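Local coordinates for metallo-beta-lactamase family protein (PDB 2ZO4) that binds two zinc ions and is probably a hydrolase of the metallo-beta-lactamase superfamily, of unestablished substrate, at residues A[165-170]-A[205-210]; A[268-273]-A[311-316]. One frame throughout, in Å; residues are numbered along the deposited sequence.

Overall arrangement
Interactions 1 and 2 differ in depth and, with it, in chemistry. Interaction 1 is largely buried near the zinc site of the metallo-beta-lactamase domain. It joins the end of strand 161-167 to the loop leading into helix 210-222 through ring, guanidinium and backbone CH contacts. Interaction 2 lies on the surface, its centre about 25 Å from the centre of the chain, and brings helix 268-275 alongside strand 313-316 through one salt bridge and one bridging water. The two share no element and do not touch, their nearest atoms being about 9 Å apart. Helix 286-301 borders both, meeting Pro210 in the first and Tyr314 in the second.

Interaction 1. Residues A[165-170]-A[205-210]; sequences VLWTPG and YTRENP
NH1 of Arg207 is held at two points at once: Glu94 OE2 forms a salt bridge with it, and the six-membered ring of Trp167 presents its edge to it, with CZ2 3.6 Å from NH1. The indole and guanidinium planes stand 85° apart, so the ring meets the cationic group edge-to-face, its CZ2 corner 3.6 Å above the guanidinium plane and displaced toward the rim. Trp167 CH2 reaches the guanidinium carbon, Arg207 CZ, at 3.9 Å. A second salt bridge, from NE to Asp213 OD2, limits the rotation of the guanidinium and keeps one face turned to the indole. The arginine reaches there because its chain bends at chi3 (63°).

Trp167 is held in turn by partners of its own. CG lies opposite the main-chain nitrogen (chi1 -179°), which carries the indole out toward the arginine; NE1 donates to Asp173 O, and the ring stacks with His92. Pro169 CD rests on one indole face, 3.6 Å above its plane, while Pro169 CB comes within 4.2 Å of Arg207 NE. Asp173 ties the segments together a second time, since its OD1 receives Arg207 N.

Further along, the two backbones nearly meet. Gly170 CA directs a C-H toward Pro210 O, 3.4 Å away, and the backbone angles of Gly170 would jam any side chain against the carbonyl O of Pro169. The next residue, His171, is a zinc ligand, so this close passage leads into a metal-binding residue.

In the fold, strand 161-167 belongs to the second sheet of the metallo-beta-lactamase sandwich. Asn209 is the N-cap of helix 210-222, whose Ser217 bonds Pro169 O and whose Leu221 touches Thr168, while helix 286-301 packs on Pro210 from the C-terminal region.

Interaction 2. Residues A[268-273]-A[311-316]; sequences AWELSL and PYRYFR
The carboxylate of Glu270 and the guanidinium of Arg313 meet with their planes 72° apart, the two side chains crossing at about a right angle. Their salt bridge is single, Glu270 OE1 to Arg313 NH2 at 3.2 Å. Close by, the ring of Tyr314 has a water in its plane, at its edge. That water spans the segments: it accepts from Ala268 N at 2.9 Å and donates to Tyr312 O at 2.7 Å, thus serving an amide of the first helical turn.

Both ends of the salt bridge have second partners. OE1 also accepts from Thr267 N, the amide just before helix 268-275; chi1 of 72° folds the glutamate back to that end. Helices 240-261, 268-275 and 286-301, followed by the hairpin of strands 305-308 and 313-316, are consistent with a winged helix, in which this strand belongs to the wing. Arg313 NH2 has its hydrogen bond with Pro265 O, just ahead of the helix. Ala268 and Tyr314 both pack on Leu296 of helix 286-301, and the Tyr314 hydroxyl bonds Glu297 and Arg307.

Interaction 1. Residues A[165-170]-A[205-210]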
ATOM      1  N   VAL A 165       0.667 -13.198   9.365  1.00 10.39           N
ATOM      2  CA  VAL A 165       1.243 -12.288   8.377  1.00  9.74           C
ATOM      3  C   VAL A 165       1.107 -12.867   6.967  1.00  9.69           C
ATOM      4  O   VAL A 165       1.621 -13.952   6.670  1.00  9.20           O
ATOM      5  CB  VAL A 165       2.723 -11.948   8.695  1.00 10.01           C
ATOM      6  CG1 VAL A 165       3.306 -10.973   7.653  1.00  9.45           C
ATOM      7  CG2 VAL A 165       2.835 -11.349  10.087  1.00  9.41           C
ATOM      8  N   LEU A 166       0.400 -12.140   6.106  1.00  9.50           N
ATOM      9  CA  LEU A 166       0.219 -12.560   4.719  1.00  9.53           C
ATOM     10  C   LEU A 166       0.899 -11.580   3.785  1.00  9.29           C
ATOM     11  O   LEU A 166       0.408 -10.473   3.577  1.00  9.24           O
ATOM     12  CB  LEU A 166      -1.265 -12.669   4.359  1.00  9.34           C
ATOM     13  CG  LEU A 166      -2.227 -13.440   5.263  1.00 10.17           C
ATOM     14  CD1 LEU A 166      -3.632 -13.279   4.720  1.00 10.25           C
ATOM     15  CD2 LEU A 166      -1.853 -14.923   5.373  1.00 11.50           C
ATOM     16  N   TRP A 167       2.039 -11.994   3.238  1.00  9.48           N
ATOM     17  CA  TRP A 167       2.753 -11.208   2.244  1.00  9.56           C
ATOM     18  C   TRP A 167       1.898 -11.132   0.991  1.00  9.53           C
ATOM     19  O   TRP A 167       1.557 -12.157   0.383  1.00  9.22           O
ATOM     20  CB  TRP A 167       4.119 -11.827   1.943  1.00 10.04           C
ATOM     21  CG  TRP A 167       4.954 -11.081   0.934  1.00 10.47           C
ATOM     22  CD1 TRP A 167       5.076  -9.725   0.800  1.00 10.97           C
ATOM     23  CD2 TRP A 167       5.809 -11.659  -0.063  1.00 10.84           C
ATOM     24  NE1 TRP A 167       5.945  -9.423  -0.225  1.00 10.54           N
ATOM     25  CE2 TRP A 167       6.410 -10.592  -0.770  1.00 11.23           C
ATOM     26  CE3 TRP A 167       6.126 -12.976  -0.425  1.00 11.64           C
ATOM     27  CZ2 TRP A 167       7.310 -10.800  -1.824  1.00 11.36           C
ATOM     28  CZ3 TRP A 167       7.019 -13.185  -1.481  1.00 11.37           C
ATOM     29  CH2 TRP A 167       7.598 -12.101  -2.166  1.00 11.56           C
ATOM     30  N   THR A 168       1.522  -9.907   0.641  1.00  9.19           N
ATOM     31  CA  THR A 168       0.637  -9.641  -0.490  1.00  8.99           C
ATOM     32  C   THR A 168       1.235  -8.539  -1.377  1.00  9.09           C
ATOM     33  O   THR A 168       0.737  -7.404  -1.388  1.00  9.31           O
ATOM     34  CB  THR A 168      -0.781  -9.256  -0.011  1.00  9.23           C
ATOM     35  OG1 THR A 168      -0.687  -8.486   1.195  1.00  9.23           O
ATOM     36  CG2 THR A 168      -1.624 -10.513   0.258  1.00  8.71           C
ATOM     37  N   PRO A 169       2.310  -8.872  -2.125  1.00  8.77           N
ATOM     38  CA  PRO A 169       2.993  -7.898  -2.975  1.00  8.90           C
ATOM     39  C   PRO A 169       2.120  -7.443  -4.147  1.00  8.89           C
ATOM     40  O   PRO A 169       1.186  -8.150  -4.531  1.00  8.80           O
ATOM     41  CB  PRO A 169       4.209  -8.676  -3.487  1.00  8.74           C
ATOM     42  CG  PRO A 169       3.773 -10.106  -3.451  1.00  8.65           C
ATOM     43  CD  PRO A 169       2.928 -10.208  -2.226  1.00  8.77           C
ATOM     44  N   GLY A 170       2.427  -6.269  -4.695  1.00  8.91           N
ATOM     45  CA  GLY A 170       1.665  -5.699  -5.801  1.00  8.89           C
ATOM     46  C   GLY A 170       1.431  -4.219  -5.596  1.00  9.19           C
ATOM     47  O   GLY A 170       2.034  -3.385  -6.274  1.00  9.41           O
ATOM     48  N   TYR A 205      12.035   1.535  -7.312  1.00 15.51           N
ATOM     49  CA  TYR A 205      12.437   0.528  -6.320  1.00 15.46           C
ATOM     50  C   TYR A 205      11.599  -0.752  -6.353  1.00 15.31           C
ATOM     51  O   TYR A 205      11.842  -1.676  -5.578  1.00 15.52           O
ATOM     52  CB  TYR A 205      12.402   1.124  -4.904  1.00 15.71           C
ATOM     53  CG  TYR A 205      11.079   1.757  -4.513  1.00 15.75           C
ATOM     54  CD1 TYR A 205       9.999   0.974  -4.090  1.00 15.97           C
ATOM     55  CD2 TYR A 205      10.914   3.140  -4.555  1.00 16.12           C
ATOM     56  CE1 TYR A 205       8.781   1.560  -3.733  1.00 16.08           C
ATOM     57  CE2 TYR A 205       9.702   3.735  -4.201  1.00 15.98           C
ATOM     58  CZ  TYR A 205       8.644   2.940  -3.789  1.00 15.92           C
ATOM     59  OH  TYR A 205       7.449   3.528  -3.432  1.00 16.37           O
ATOM     60  N   THR A 206      10.617  -0.793  -7.248  1.00 14.94           N
ATOM     61  CA  THR A 206       9.635  -1.873  -7.321  1.00 14.74           C
ATOM     62  C   THR A 206      10.233  -3.168  -7.891  1.00 14.77           C
ATOM     63  O   THR A 206      11.167  -3.128  -8.688  1.00 14.51           O
ATOM     64  CB  THR A 206       8.405  -1.414  -8.164  1.00 14.74           C
ATOM     65  OG1 THR A 206       7.881  -0.198  -7.619  1.00 14.53           O
ATOM     66  CG2 THR A 206       7.289  -2.454  -8.156  1.00 14.98           C
ATOM     67  N   ARG A 207       9.688  -4.309  -7.461  1.00 14.82           N
ATOM     68  CA  ARG A 207       9.920  -5.611  -8.105  1.00 15.08           C
ATOM     69  C   ARG A 207       9.595  -5.535  -9.603  1.00 15.19           C
ATOM     70  O   ARG A 207       8.928  -4.597 -10.048  1.00 15.36           O
ATOM     71  CB  ARG A 207       9.072  -6.697  -7.430  1.00 15.23           C
ATOM     72  CG  ARG A 207       9.538  -7.089  -6.021  1.00 15.58           C
ATOM     73  CD  ARG A 207       8.395  -7.637  -5.159  1.00 16.24           C
ATOM     74  NE  ARG A 207       7.810  -8.869  -5.697  1.00 17.09           N
ATOM     75  CZ  ARG A 207       8.282 -10.095  -5.481  1.00 17.71           C
ATOM     76  NH1 ARG A 207       9.360 -10.278  -4.729  1.00 17.86           N
ATOM     77  NH2 ARG A 207       7.675 -11.144  -6.021  1.00 17.00           N
ATOM     78  N   GLU A 208      10.057  -6.524 -10.370  1.00 15.25           N
ATOM     79  CA  GLU A 208      10.008  -6.476 -11.839  1.00 15.37           C
ATOM     80  C   GLU A 208       8.607  -6.349 -12.462  1.00 15.22           C
ATOM     81  O   GLU A 208       8.390  -5.535 -13.364  1.00 15.93           O
ATOM     82  CB  GLU A 208      10.743  -7.683 -12.435  1.00 15.57           C
ATOM     83  N   ASN A 209       7.663  -7.152 -11.985  1.00 14.63           N
ATOM     84  CA  ASN A 209       6.321  -7.185 -12.567  1.00 13.74           C
ATOM     85  C   ASN A 209       5.256  -7.010 -11.477  1.00 12.98           C
ATOM     86  O   ASN A 209       4.591  -7.983 -11.095  1.00 12.81           O
ATOM     87  CB  ASN A 209       6.128  -8.499 -13.346  1.00 13.77           C
ATOM     88  CG  ASN A 209       5.001  -8.433 -14.370  1.00 13.66           C
ATOM     89  OD1 ASN A 209       4.184  -7.512 -14.368  1.00 13.86           O
ATOM     90  ND2 ASN A 209       4.940  -9.436 -15.242  1.00 12.60           N
ATOM     91  N   PRO A 210       5.093  -5.766 -10.967  1.00 12.28           N
ATOM     92  CA  PRO A 210       4.183  -5.511  -9.838  1.00 11.88           C
ATOM     93  C   PRO A 210       2.733  -5.946 -10.049  1.00 11.49           C
ATOM     94  O   PRO A 210       2.104  -6.405  -9.095  1.00 11.66           O
ATOM     95  CB  PRO A 210       4.264  -3.984  -9.649  1.00 11.69           C
ATOM     96  CG  PRO A 210       4.825  -3.462 -10.922  1.00 12.06           C
ATOM     97  CD  PRO A 210       5.758  -4.524 -11.403  1.00 11.96           C
TER

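Interaction 2. Residues A[268-273]-A[311-316]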
ATOM      1  N   ALA A 268       4.081   6.253 -21.858  1.00 16.64           N
ATOM      2  CA  ALA A 268       3.313   5.969 -20.642  1.00 16.68           C
ATOM      3  C   ALA A 268       2.614   7.213 -20.077  1.00 16.86           C
ATOM      4  O   ALA A 268       1.530   7.112 -19.502  1.00 17.04           O
ATOM      5  CB  ALA A 268       4.199   5.330 -19.592  1.00 16.42           C
ATOM      6  N   TRP A 269       3.228   8.381 -20.243  1.00 17.19           N
ATOM      7  CA  TRP A 269       2.627   9.621 -19.761  1.00 17.80           C
ATOM      8  C   TRP A 269       1.324   9.962 -20.484  1.00 17.92           C
ATOM      9  O   TRP A 269       0.308  10.215 -19.836  1.00 17.92           O
ATOM     10  CB  TRP A 269       3.605  10.794 -19.841  1.00 18.23           C
ATOM     11  CG  TRP A 269       2.941  12.108 -19.540  1.00 18.63           C
ATOM     12  CD1 TRP A 269       2.579  13.070 -20.440  1.00 18.97           C
ATOM     13  CD2 TRP A 269       2.535  12.590 -18.252  1.00 19.38           C
ATOM     14  NE1 TRP A 269       1.981  14.125 -19.792  1.00 18.86           N
ATOM     15  CE2 TRP A 269       1.937  13.856 -18.449  1.00 19.21           C
ATOM     16  CE3 TRP A 269       2.617  12.074 -16.950  1.00 19.45           C
ATOM     17  CZ2 TRP A 269       1.435  14.622 -17.393  1.00 19.18           C
ATOM     18  CZ3 TRP A 269       2.112  12.835 -15.898  1.00 19.47           C
ATOM     19  CH2 TRP A 269       1.529  14.098 -16.130  1.00 19.04           C
ATOM     20  N   GLU A 270       1.350   9.968 -21.816  1.00 18.08           N
ATOM     21  CA  GLU A 270       0.151  10.296 -22.592  1.00 18.68           C
ATOM     22  C   GLU A 270      -0.946   9.241 -22.432  1.00 18.70           C
ATOM     23  O   GLU A 270      -2.135   9.573 -22.400  1.00 18.68           O
ATOM     24  CB  GLU A 270       0.483  10.551 -24.072  1.00 18.67           C
ATOM     25  CG  GLU A 270       0.848   9.330 -24.902  1.00 19.27           C
ATOM     26  CD  GLU A 270       1.093   9.677 -26.359  1.00 19.69           C
ATOM     27  OE1 GLU A 270       2.258   9.586 -26.800  1.00 19.57           O
ATOM     28  OE2 GLU A 270       0.120  10.051 -27.060  1.00 22.21           O
ATOM     29  N   LEU A 271      -0.535   7.980 -22.315  1.00 18.81           N
ATOM     30  CA  LEU A 271      -1.462   6.873 -22.072  1.00 19.26           C
ATOM     31  C   LEU A 271      -2.183   6.999 -20.727  1.00 19.55           C
ATOM     32  O   LEU A 271      -3.374   6.695 -20.626  1.00 19.48           O
ATOM     33  CB  LEU A 271      -0.726   5.531 -22.153  1.00 18.98           C
ATOM     34  CG  LEU A 271      -0.310   5.067 -23.549  1.00 18.80           C
ATOM     35  CD1 LEU A 271       0.694   3.929 -23.445  1.00 18.35           C
ATOM     36  CD2 LEU A 271      -1.529   4.651 -24.376  1.00 18.72           C
ATOM     37  N   SER A 272      -1.451   7.454 -19.710  1.00 20.12           N
ATOM     38  CA  SER A 272      -1.980   7.595 -18.350  1.00 20.95           C
ATOM     39  C   SER A 272      -3.126   8.610 -18.234  1.00 21.51           C
ATOM     40  O   SER A 272      -3.912   8.554 -17.287  1.00 21.72           O
ATOM     41  CB  SER A 272      -0.856   7.944 -17.366  1.00 20.80           C
ATOM     42  OG  SER A 272      -0.339   9.241 -17.598  1.00 20.42           O
ATOM     43  N   LEU A 273      -3.214   9.524 -19.197  1.00 22.19           N
ATOM     44  CA  LEU A 273      -4.273  10.535 -19.216  1.00 23.02           C
ATOM     45  C   LEU A 273      -5.627   9.955 -19.623  1.00 23.64           C
ATOM     46  O   LEU A 273      -6.671  10.457 -19.201  1.00 23.94           O
ATOM     47  CB  LEU A 273      -3.907  11.694 -20.156  1.00 22.86           C
ATOM     48  CG  LEU A 273      -2.646  12.517 -19.880  1.00 22.91           C
ATOM     49  CD1 LEU A 273      -2.411  13.500 -21.022  1.00 22.79           C
ATOM     50  CD2 LEU A 273      -2.715  13.248 -18.542  1.00 22.35           C
ATOM     51  N   PRO A 311      13.783   7.563 -25.711  1.00 16.50           N
ATOM     52  CA  PRO A 311      12.512   7.691 -24.978  1.00 16.27           C
ATOM     53  C   PRO A 311      11.500   6.617 -25.360  1.00 16.12           C
ATOM     54  O   PRO A 311      11.227   6.414 -26.545  1.00 15.90           O
ATOM     55  CB  PRO A 311      11.997   9.074 -25.404  1.00 16.48           C
ATOM     56  CG  PRO A 311      13.209   9.819 -25.803  1.00 16.33           C
ATOM     57  CD  PRO A 311      14.111   8.805 -26.438  1.00 16.41           C
ATOM     58  N   TYR A 312      10.947   5.945 -24.351  1.00 15.80           N
ATOM     59  CA  TYR A 312      10.092   4.787 -24.577  1.00 15.61           C
ATOM     60  C   TYR A 312       8.738   5.155 -25.173  1.00 15.36           C
ATOM     61  O   TYR A 312       8.009   5.987 -24.631  1.00 15.52           O
ATOM     62  CB  TYR A 312       9.895   3.985 -23.283  1.00 15.60           C
ATOM     63  CG  TYR A 312      11.175   3.483 -22.646  1.00 15.87           C
ATOM     64  CD1 TYR A 312      11.584   3.963 -21.408  1.00 15.51           C
ATOM     65  CD2 TYR A 312      11.976   2.529 -23.282  1.00 16.35           C
ATOM     66  CE1 TYR A 312      12.749   3.509 -20.808  1.00 16.06           C
ATOM     67  CE2 TYR A 312      13.149   2.070 -22.691  1.00 16.07           C
ATOM     68  CZ  TYR A 312      13.525   2.567 -21.453  1.00 15.92           C
ATOM     69  OH  TYR A 312      14.675   2.131 -20.852  1.00 16.53           O
ATOM     70  N   ARG A 313       8.427   4.530 -26.303  1.00 14.95           N
ATOM     71  CA  ARG A 313       7.113   4.614 -26.922  1.00 14.94           C
ATOM     72  C   ARG A 313       6.640   3.178 -27.109  1.00 14.47           C
ATOM     73  O   ARG A 313       7.328   2.370 -27.734  1.00 14.34           O
ATOM     74  CB  ARG A 313       7.171   5.358 -28.270  1.00 14.81           C
ATOM     75  CG  ARG A 313       7.679   6.801 -28.178  1.00 15.39           C
ATOM     76  CD  ARG A 313       7.397   7.611 -29.458  1.00 16.35           C
ATOM     77  NE  ARG A 313       5.968   7.886 -29.647  1.00 18.54           N
ATOM     78  CZ  ARG A 313       5.325   8.947 -29.162  1.00 20.02           C
ATOM     79  NH1 ARG A 313       5.969   9.861 -28.445  1.00 20.39           N
ATOM     80  NH2 ARG A 313       4.025   9.093 -29.389  1.00 20.56           N
ATOM     81  N   TYR A 314       5.487   2.858 -26.529  1.00 14.11           N
ATOM     82  CA  TYR A 314       4.935   1.505 -26.582  1.00 13.87           C
ATOM     83  C   TYR A 314       3.982   1.336 -27.765  1.00 14.04           C
ATOM     84  O   TYR A 314       3.298   2.279 -28.161  1.00 13.85           O
ATOM     85  CB  TYR A 314       4.215   1.166 -25.269  1.00 13.49           C
ATOM     86  CG  TYR A 314       5.131   0.949 -24.078  1.00 12.54           C
ATOM     87  CD1 TYR A 314       5.392  -0.337 -23.607  1.00 11.84           C
ATOM     88  CD2 TYR A 314       5.727   2.029 -23.418  1.00 12.33           C
ATOM     89  CE1 TYR A 314       6.228  -0.550 -22.512  1.00 11.55           C
ATOM     90  CE2 TYR A 314       6.572   1.830 -22.323  1.00 11.92           C
ATOM     91  CZ  TYR A 314       6.812   0.534 -21.874  1.00 12.58           C
ATOM     92  OH  TYR A 314       7.638   0.319 -20.793  1.00 12.33           O
ATOM     93  N   PHE A 315       3.943   0.131 -28.327  1.00 14.39           N
ATOM     94  CA  PHE A 315       3.037  -0.180 -29.434  1.00 14.92           C
ATOM     95  C   PHE A 315       2.412  -1.559 -29.259  1.00 15.59           C
ATOM     96  O   PHE A 315       2.998  -2.442 -28.632  1.00 15.43           O
ATOM     97  CB  PHE A 315       3.768  -0.094 -30.780  1.00 14.63           C
ATOM     98  CG  PHE A 315       5.022  -0.921 -30.843  1.00 14.41           C
ATOM     99  CD1 PHE A 315       6.259  -0.353 -30.554  1.00 14.11           C
ATOM    100  CD2 PHE A 315       4.969  -2.268 -31.185  1.00 13.96           C
ATOM    101  CE1 PHE A 315       7.426  -1.121 -30.604  1.00 14.60           C
ATOM    102  CE2 PHE A 315       6.128  -3.041 -31.238  1.00 13.87           C
ATOM    103  CZ  PHE A 315       7.356  -2.468 -30.944  1.00 13.66           C
ATOM    104  N   ARG A 316       1.219  -1.733 -29.817  1.00 16.41           N
ATOM    105  CA  ARG A 316       0.528  -3.013 -29.792  1.00 17.49           C
ATOM    106  C   ARG A 316       0.972  -3.845 -30.990  1.00 17.69           C
ATOM    107  O   ARG A 316       0.926  -3.370 -32.129  1.00 18.00           O
ATOM    108  CB  ARG A 316      -0.987  -2.793 -29.855  1.00 17.64           C
ATOM    109  CG  ARG A 316      -1.818  -3.987 -29.412  1.00 19.20           C
ATOM    110  CD  ARG A 316      -3.215  -4.004 -30.046  1.00 22.70           C
ATOM    111  NE  ARG A 316      -3.865  -2.690 -30.066  1.00 24.59           N
ATOM    112  CZ  ARG A 316      -4.371  -2.114 -31.155  1.00 25.91           C
ATOM    113  NH1 ARG A 316      -4.326  -2.731 -32.329  1.00 26.28           N
ATOM    114  NH2 ARG A 316      -4.941  -0.919 -31.068  1.00 26.47           N
TER
HETATM  115  O   HOH W   1       6.713   5.258 -22.319  1.00 11.87           O